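Side-chain contact in Pts system, fructose-specific iiabc component (Borrelia burgdorferi, PDB 5DLE), which probably phosphorylates fructose to fructose 1-phosphate during its uptake into the cell, here represented by its cytoplasmic IIB domain: residues Lys33-Ala38 with Ile45-Gln50. Residues are numbered along the deposited sequence; the frame is centred on the assembly and turned at random. Where two conformers were deposited one is given.
Sequences KIENEA and IRVETQ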
# COMPACT_ATOMS: atom_id res chain seq x y z
N LYS A 33 -8.64 7.49 6.89
CA LYS A 33 -10.07 7.16 6.97
C LYS A 33 -10.62 7.50 8.34
O LYS A 33 -11.76 8.00 8.44
CB LYS A 33 -10.33 5.70 6.64
CG LYS A 33 -10.01 5.44 5.19
CD LYS A 33 -10.52 4.12 4.74
CE LYS A 33 -11.99 4.20 4.30
NZ LYS A 33 -12.27 2.91 3.57
N ILE A 34 -9.85 7.26 9.41
CA ILE A 34 -10.33 7.63 10.75
C ILE A 34 -10.48 9.15 10.84
O ILE A 34 -11.48 9.64 11.39
CB ILE A 34 -9.36 7.09 11.82
CG1 ILE A 34 -9.54 5.57 11.93
CG2 ILE A 34 -9.62 7.77 13.20
CD1 ILE A 34 -8.45 4.93 12.77
N GLU A 35 -9.50 9.90 10.34
CA GLU A 35 -9.60 11.38 10.34
C GLU A 35 -10.82 11.85 9.58
O GLU A 35 -11.56 12.71 10.07
CB GLU A 35 -8.33 11.99 9.75
CG GLU A 35 -7.11 11.83 10.65
CD GLU A 35 -5.77 12.09 9.96
OE1 GLU A 35 -5.74 12.42 8.74
OE2 GLU A 35 -4.74 11.93 10.65
N ASN A 36 -11.07 11.31 8.38
CA ASN A 36 -12.21 11.79 7.59
C ASN A 36 -13.52 11.45 8.27
O ASN A 36 -14.45 12.26 8.24
CB ASN A 36 -12.19 11.19 6.18
CG ASN A 36 -11.15 11.84 5.27
OD1 ASN A 36 -10.70 12.97 5.55
ND2 ASN A 36 -10.83 11.20 4.16
N GLU A 37 -13.65 10.25 8.83
CA GLU A 37 -14.92 9.84 9.43
C GLU A 37 -15.15 10.57 10.76
O GLU A 37 -16.29 10.95 11.07
CB GLU A 37 -14.95 8.33 9.61
CG GLU A 37 -16.27 7.81 10.20
CD GLU A 37 -17.48 8.01 9.26
OE1 GLU A 37 -17.33 7.99 8.01
OE2 GLU A 37 -18.59 8.16 9.81
N ALA A 38 -14.10 10.78 11.54
CA ALA A 38 -14.24 11.56 12.78
C ALA A 38 -14.76 12.94 12.47
O ALA A 38 -15.67 13.45 13.15
CB ALA A 38 -12.88 11.68 13.49
N ILE A 45 -9.80 15.31 15.97
CA ILE A 45 -9.06 14.05 15.89
C ILE A 45 -7.56 14.34 15.79
O ILE A 45 -7.14 15.23 15.05
CB ILE A 45 -9.58 13.21 14.68
CG1 ILE A 45 -8.81 11.91 14.46
CG2 ILE A 45 -9.53 14.01 13.38
CD1 ILE A 45 -9.20 10.84 15.44
N ARG A 46 -6.75 13.59 16.55
CA ARG A 46 -5.30 13.56 16.37
C ARG A 46 -4.88 12.11 16.21
O ARG A 46 -5.33 11.27 17.00
CB ARG A 46 -4.57 14.17 17.58
CG ARG A 46 -4.31 15.67 17.42
CD ARG A 46 -3.02 15.95 16.60
NE ARG A 46 -1.89 15.44 17.36
CZ ARG A 46 -1.10 14.43 17.03
NH1 ARG A 46 -1.16 13.81 15.84
NH2 ARG A 46 -0.16 14.09 17.91
N VAL A 47 -4.05 11.81 15.20
CA VAL A 47 -3.59 10.44 14.93
C VAL A 47 -2.06 10.37 14.95
O VAL A 47 -1.39 11.13 14.23
CB VAL A 47 -4.12 9.90 13.59
CG1 VAL A 47 -3.74 8.41 13.43
CG2 VAL A 47 -5.60 10.01 13.53
N GLU A 48 -1.53 9.45 15.75
CA GLU A 48 -0.15 9.03 15.72
C GLU A 48 -0.02 7.85 14.77
O GLU A 48 -0.84 6.94 14.79
CB GLU A 48 0.28 8.61 17.14
CG GLU A 48 1.53 7.75 17.23
CD GLU A 48 1.83 7.37 18.69
OE1 GLU A 48 1.53 8.19 19.58
OE2 GLU A 48 2.32 6.26 18.96
N THR A 49 1.03 7.85 13.95
CA THR A 49 1.22 6.75 13.02
C THR A 49 2.53 6.01 13.31
O THR A 49 3.52 6.62 13.72
CB THR A 49 1.25 7.23 11.55
OG1 THR A 49 2.23 8.26 11.36
CG2 THR A 49 -0.13 7.75 11.10
N GLN A 50 2.50 4.70 13.10
CA GLN A 50 3.70 3.85 13.23
C GLN A 50 3.78 2.86 12.08
O GLN A 50 2.82 2.13 11.82
CB GLN A 50 3.67 3.06 14.55
CG GLN A 50 3.25 3.87 15.78
CD GLN A 50 3.56 3.13 17.07
OE1 GLN A 50 4.16 2.02 17.03
NE2 GLN A 50 3.20 3.71 18.20
O HOH W 1 -4.05 13.57 12.97
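Ile45 rises from its strand into the angle between Ile34, Glu35 and Ala38. CG1 of Ile45 is anti to the backbone N (chi1 176°), which brings CD1 of Ile45 to CG2 of Ile34 at 3.8 Å, the two side chains crossing at about a right angle. CG2 of Ile45 lies against the helix backbone, 4.0 Å from CA of Glu35, while the methyl CB of Ala38 sits 3.8 Å from CB of Ile45. The helix and strand segments run antiparallel, at 173°, with their axes 8.7 Å apart, as befits the second half of the beta-alpha-beta unit formed by strand 13-19, helix 25-40 and strand 44-50 in this IIB domain. Glu35 passes Ile45 at about a right angle and goes on to Val47. Its chain, extended beyond CG, reaches obliquely across Val47, so that CG of Glu35 lies 3.7 Å from CG2 of Val47 and the carboxylate also borders that methyl. From there OE2 of Glu35 accepts a hydrogen bond from a water (2.9 Å), which in turn accepts one from the backbone N of Val47 (2.8 Å), bridging helix and strand. The same oxygen forms a salt bridge with Lys32 of the second subunit.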